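Local structure of transaminase (Bacillus megaterium, 5G0A) at residues B[188-200]-B[214-226]. The protein probably catalyses S-selective, pyridoxal-5'-phosphate-dependent transfer of amino groups, as a class-III aminotransferase. Numbering follows the deposited sequence.
Sequences AVLMAPSPNMFQD and LSVKYTRRMIENY
Strand 189-192 and helix 214-226 run nearly antiparallel, their axes approaching to 8.9 Å at an angle of 155°, with Ala192 beside Thr219 and Pro193 beside Ser215. Past the strand, a type I turn from Ser194 to Met197 carries Phe198 back to the first turn of the helix. No direct hydrogen bond joins the segments; side chains and two waters do.

Leu190, a branched apolar side chain, meets the C-terminal end of the helix, where its methyls lie over the Tyr226 ring: CD2 sits 3.6 Å from the ring centroid, 10° off the normal, a CH-pi contact. With CG anti to the carbonyl carbon (chi1 -55°), the branch is directed at the ring, and CD1 also reaches it, at Tyr226 CD1. The ring also makes a cation-pi contact with Arg160 of the second subunit; an alanine in place of Tyr226 would probably open a gap beside the leucine methyls and leave that arginine without its aromatic partner.

Met222, flexible and bent at its last torsion, brings CE against the strand, 3.7 Å from Leu190 CB and close to the Met191 carbonyl oxygen. The two segments are the first strand and the helix of a beta-alpha-beta crossover in the large PLP-binding domain of fold-type I aminotransferases: strand 189-192 ends the sheet within this chain, hydrogen-bonded to strand 140-144, and the helix leads on to parallel strand 231-236, on the other side of strand 140-144.

Small Ala192 lets the helix come close, its CB 3.4 Å from Thr219 OG1. Thr219 OG1 donates to Ser215 O at 2.7 Å, across the carbonyl plane from the backbone N-H of the same threonine, and accepts from a water that also donates to Pro193 O. Rigid Pro193 sets CD at the edge of the Tyr218 ring, 3.8 Å from CD2. A second water links Pro195 O and Ser215 OG, while Phe198 turns its ring edge to Ser215 N, CD2 lying 3.6 Å away.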
loop_
_atom_site.group_PDB
_atom_site.type_symbol
_atom_site.label_atom_id
_atom_site.label_comp_id
_atom_site.label_asym_id
_atom_site.label_seq_id
_atom_site.Cartn_x
_atom_site.Cartn_y
_atom_site.Cartn_z
ATOM N N ALA B 188 -3.893 -1.473 5.800
ATOM C CA ALA B 188 -3.712 -0.545 6.899
ATOM C C ALA B 188 -3.929 -1.308 8.228
ATOM O O ALA B 188 -4.925 -1.108 8.881
ATOM C CB ALA B 188 -4.722 0.562 6.725
ATOM N N VAL B 189 -3.036 -2.231 8.550
ATOM C CA VAL B 189 -3.228 -3.174 9.652
ATOM C C VAL B 189 -1.950 -3.284 10.454
ATOM O O VAL B 189 -0.830 -3.393 9.897
ATOM C CB VAL B 189 -3.662 -4.593 9.153
ATOM C CG1 VAL B 189 -3.671 -5.628 10.291
ATOM C CG2 VAL B 189 -5.006 -4.522 8.440
ATOM N N LEU B 190 -2.114 -3.265 11.769
ATOM C CA LEU B 190 -1.027 -3.553 12.679
ATOM C C LEU B 190 -1.279 -4.877 13.373
ATOM O O LEU B 190 -2.399 -5.140 13.832
ATOM C CB LEU B 190 -0.934 -2.451 13.732
ATOM C CG LEU B 190 -0.799 -1.021 13.262
ATOM C CD1 LEU B 190 -0.753 -0.127 14.495
ATOM C CD2 LEU B 190 0.442 -0.846 12.383
ATOM N N MET B 191 -0.243 -5.701 13.478
ATOM C CA MET B 191 -0.358 -6.978 14.193
ATOM C C MET B 191 0.153 -6.862 15.630
ATOM O O MET B 191 1.359 -6.729 15.858
ATOM C CB MET B 191 0.379 -8.123 13.459
ATOM C CG MET B 191 0.316 -9.435 14.231
ATOM S SD MET B 191 1.168 -10.794 13.418
ATOM C CE MET B 191 2.847 -10.540 14.009
ATOM N N ALA B 192 -0.771 -6.940 16.584
ATOM C CA ALA B 192 -0.448 -6.918 18.025
ATOM C C ALA B 192 -0.203 -8.310 18.540
ATOM O O ALA B 192 -0.490 -9.298 17.848
ATOM C CB ALA B 192 -1.589 -6.256 18.804
ATOM N N PRO B 193 0.341 -8.418 19.768
ATOM C CA PRO B 193 0.625 -9.774 20.264
ATOM C C PRO B 193 -0.636 -10.600 20.516
ATOM O O PRO B 193 -1.697 -10.061 20.819
ATOM C CB PRO B 193 1.386 -9.545 21.581
ATOM C CG PRO B 193 1.383 -8.072 21.837
ATOM C CD PRO B 193 0.933 -7.354 20.605
ATOM N N SER B 194 -0.520 -11.906 20.366
ATOM C CA SER B 194 -1.610 -12.774 20.767
ATOM C C SER B 194 -1.782 -12.675 22.298
ATOM O O SER B 194 -0.817 -12.361 23.019
ATOM C CB SER B 194 -1.313 -14.209 20.338
ATOM O OG SER B 194 -0.217 -14.729 21.043
ATOM N N PRO B 195 -2.995 -12.949 22.800
ATOM C CA PRO B 195 -3.205 -12.936 24.250
ATOM C C PRO B 195 -2.314 -13.905 25.030
ATOM O O PRO B 195 -2.099 -13.702 26.223
ATOM C CB PRO B 195 -4.666 -13.385 24.391
ATOM C CG PRO B 195 -5.300 -12.982 23.117
ATOM C CD PRO B 195 -4.250 -13.228 22.068
ATOM N N ASN B 196 -1.818 -14.947 24.370
ATOM C CA ASN B 196 -1.044 -16.003 25.030
ATOM C C ASN B 196 0.467 -15.879 24.844
ATOM O O ASN B 196 1.212 -16.805 25.169
ATOM C CB ASN B 196 -1.494 -17.383 24.533
ATOM C CG ASN B 196 -2.750 -17.888 25.233
ATOM O OD1 ASN B 196 -3.255 -17.269 26.176
ATOM N ND2 ASN B 196 -3.251 -19.031 24.779
ATOM N N MET B 197 0.912 -14.743 24.317
ATOM C CA MET B 197 2.284 -14.611 23.819
ATOM C C MET B 197 3.357 -14.579 24.909
ATOM O O MET B 197 4.445 -15.133 24.720
ATOM C CB MET B 197 2.404 -13.375 22.919
ATOM C CG MET B 197 3.577 -13.425 21.954
ATOM S SD MET B 197 3.318 -12.399 20.495
ATOM C CE MET B 197 4.830 -12.737 19.588
ATOM N N PHE B 198 3.058 -13.929 26.032
ATOM C CA PHE B 198 4.022 -13.805 27.129
ATOM C C PHE B 198 3.645 -14.652 28.346
ATOM O O PHE B 198 2.899 -14.199 29.215
ATOM C CB PHE B 198 4.170 -12.341 27.532
ATOM C CG PHE B 198 4.443 -11.428 26.368
ATOM C CD1 PHE B 198 5.670 -11.469 25.709
ATOM C CD2 PHE B 198 3.459 -10.556 25.907
ATOM C CE1 PHE B 198 5.917 -10.638 24.625
ATOM C CE2 PHE B 198 3.700 -9.720 24.826
ATOM C CZ PHE B 198 4.930 -9.758 24.189
ATOM N N GLN B 199 4.187 -15.867 28.399
ATOM C CA GLN B 199 3.887 -16.827 29.463
ATOM C C GLN B 199 5.115 -17.112 30.317
ATOM O O GLN B 199 6.246 -16.925 29.871
ATOM C CB GLN B 199 3.390 -18.150 28.871
ATOM C CG GLN B 199 2.104 -18.052 28.066
ATOM C CD GLN B 199 1.493 -19.408 27.759
ATOM O OE1 GLN B 199 1.584 -20.344 28.557
ATOM N NE2 GLN B 199 0.854 -19.517 26.600
ATOM N N ASP B 200 4.895 -17.569 31.548
ATOM C CA ASP B 200 6.014 -18.042 32.361
ATOM C C ASP B 200 6.097 -19.564 32.336
ATOM O O ASP B 200 5.327 -20.219 31.621
ATOM C CB ASP B 200 5.979 -17.460 33.787
ATOM C CG ASP B 200 4.877 -18.053 34.662
ATOM O OD1 ASP B 200 4.392 -19.171 34.390
ATOM O OD2 ASP B 200 4.503 -17.385 35.647
ATOM N N LEU B 214 0.960 -7.880 29.648
ATOM C CA LEU B 214 2.028 -7.422 28.763
ATOM C C LEU B 214 1.568 -7.360 27.303
ATOM O O LEU B 214 1.947 -6.447 26.561
ATOM C CB LEU B 214 3.278 -8.304 28.897
ATOM C CG LEU B 214 4.445 -7.786 29.752
ATOM C CD1 LEU B 214 4.024 -7.352 31.147
ATOM C CD2 LEU B 214 5.561 -8.823 29.822
ATOM N N SER B 215 0.762 -8.341 26.904
ATOM C CA SER B 215 0.156 -8.323 25.573
ATOM C C SER B 215 -0.630 -7.035 25.340
ATOM O O SER B 215 -0.497 -6.410 24.280
ATOM C CB SER B 215 -0.740 -9.548 25.366
ATOM O OG SER B 215 -1.815 -9.502 26.278
ATOM N N VAL B 216 -1.475 -6.665 26.308
ATOM C CA VAL B 216 -2.242 -5.422 26.248
ATOM C C VAL B 216 -1.333 -4.186 26.272
ATOM O O VAL B 216 -1.527 -3.230 25.499
ATOM C CB VAL B 216 -3.300 -5.353 27.378
ATOM C CG1 VAL B 216 -3.993 -3.996 27.393
ATOM C CG2 VAL B 216 -4.315 -6.496 27.239
ATOM N N LYS B 217 -0.340 -4.194 27.161
ATOM C CA LYS B 217 0.613 -3.079 27.238
ATOM C C LYS B 217 1.249 -2.771 25.889
ATOM O O LYS B 217 1.303 -1.617 25.457
ATOM C CB LYS B 217 1.719 -3.353 28.284
ATOM C CG LYS B 217 2.793 -2.271 28.311
ATOM C CD LYS B 217 4.125 -2.764 28.857
ATOM C CE LYS B 217 5.178 -1.669 28.775
ATOM N NZ LYS B 217 5.052 -0.673 29.879
ATOM N N TYR B 218 1.742 -3.801 25.219
ATOM C CA TYR B 218 2.423 -3.574 23.973
ATOM C C TYR B 218 1.445 -3.196 22.858
ATOM O O TYR B 218 1.783 -2.398 21.984
ATOM C CB TYR B 218 3.317 -4.753 23.576
ATOM C CG TYR B 218 4.123 -4.434 22.348
ATOM C CD1 TYR B 218 4.987 -3.324 22.326
ATOM C CD2 TYR B 218 4.007 -5.196 21.190
ATOM C CE1 TYR B 218 5.717 -3.006 21.202
ATOM C CE2 TYR B 218 4.740 -4.881 20.056
ATOM C CZ TYR B 218 5.594 -3.788 20.067
ATOM O OH TYR B 218 6.326 -3.460 18.950
ATOM N N THR B 219 0.227 -3.745 22.911
ATOM C CA THR B 219 -0.825 -3.314 21.974
ATOM C C THR B 219 -1.067 -1.804 22.109
ATOM O O THR B 219 -1.134 -1.069 21.124
ATOM C CB THR B 219 -2.153 -4.085 22.207
ATOM O OG1 THR B 219 -1.913 -5.494 22.144
ATOM C CG2 THR B 219 -3.209 -3.715 21.158
ATOM N N ARG B 220 -1.173 -1.334 23.344
ATOM C CA ARG B 220 -1.415 0.091 23.590
ATOM C C ARG B 220 -0.235 0.925 23.071
ATOM O O ARG B 220 -0.442 1.955 22.452
ATOM C CB ARG B 220 -1.602 0.330 25.087
ATOM C CG ARG B 220 -1.807 1.793 25.464
ATOM C CD ARG B 220 -1.853 1.996 26.976
ATOM N NE ARG B 220 -0.814 1.262 27.702
ATOM C CZ ARG B 220 0.431 1.693 27.924
ATOM N NH1 ARG B 220 0.847 2.868 27.462
ATOM N NH2 ARG B 220 1.274 0.926 28.605
ATOM N N ARG B 221 0.984 0.460 23.335
ATOM C CA ARG B 221 2.206 1.136 22.859
ATOM C C ARG B 221 2.223 1.287 21.343
ATOM O O ARG B 221 2.618 2.330 20.820
ATOM C CB ARG B 221 3.459 0.379 23.326
ATOM C CG ARG B 221 3.816 0.561 24.789
ATOM C CD ARG B 221 4.855 1.668 24.966
ATOM N NE ARG B 221 6.179 1.286 24.469
ATOM C CZ ARG B 221 7.273 1.096 25.217
ATOM N NH1 ARG B 221 7.244 1.237 26.539
ATOM N NH2 ARG B 221 8.414 0.769 24.627
ATOM N N MET B 222 1.803 0.228 20.637
ATOM C CA MET B 222 1.753 0.259 19.185
ATOM C C MET B 222 0.745 1.290 18.713
ATOM O O MET B 222 1.005 2.043 17.791
ATOM C CB MET B 222 1.372 -1.120 18.621
ATOM C CG MET B 222 2.464 -2.174 18.703
ATOM S SD MET B 222 1.763 -3.790 18.265
ATOM C CE MET B 222 0.988 -3.331 16.740
ATOM N N ILE B 223 -0.428 1.333 19.358
ATOM C CA ILE B 223 -1.422 2.335 18.996
ATOM C C ILE B 223 -0.933 3.761 19.267
ATOM O O ILE B 223 -1.201 4.663 18.485
ATOM C CB ILE B 223 -2.782 2.067 19.691
ATOM C CG1 ILE B 223 -3.310 0.710 19.192
ATOM C CG2 ILE B 223 -3.784 3.190 19.426
ATOM C CD1 ILE B 223 -4.451 0.160 20.041
ATOM N N GLU B 224 -0.287 3.959 20.407
ATOM C CA GLU B 224 0.300 5.268 20.724
ATOM C C GLU B 224 1.321 5.679 19.668
ATOM O O GLU B 224 1.305 6.812 19.184
ATOM C CB GLU B 224 0.981 5.224 22.093
ATOM C CG GLU B 224 -0.006 5.191 23.241
ATOM C CD GLU B 224 0.701 5.011 24.567
ATOM O OE1 GLU B 224 1.904 4.659 24.565
ATOM O OE2 GLU B 224 0.052 5.237 25.586
ATOM N N ASN B 225 2.186 4.744 19.297
ATOM C CA ASN B 225 3.250 5.023 18.326
ATOM C C ASN B 225 2.726 5.421 16.956
ATOM O O ASN B 225 3.183 6.376 16.365
ATOM C CB ASN B 225 4.175 3.815 18.217
ATOM C CG ASN B 225 5.428 4.111 17.405
ATOM O OD1 ASN B 225 5.426 4.017 16.180
ATOM N ND2 ASN B 225 6.505 4.497 18.094
ATOM N N TYR B 226 1.747 4.670 16.446
ATOM C CA TYR B 226 1.140 4.970 15.162
ATOM C C TYR B 226 0.173 6.147 15.216
ATOM O O TYR B 226 -0.201 6.702 14.172
ATOM C CB TYR B 226 0.482 3.708 14.575
ATOM C CG TYR B 226 1.502 2.826 13.870
ATOM C CD1 TYR B 226 2.258 1.903 14.585
ATOM C CD2 TYR B 226 1.720 2.946 12.497
ATOM C CE1 TYR B 226 3.198 1.111 13.951
ATOM C CE2 TYR B 226 2.677 2.184 11.860
ATOM C CZ TYR B 226 3.390 1.253 12.582
ATOM O OH TYR B 226 4.326 0.462 11.951
HETATM O O HOH W 1 -3.273 -7.927 21.935
HETATM O O HOH W 2 -2.300 -11.526 27.732
#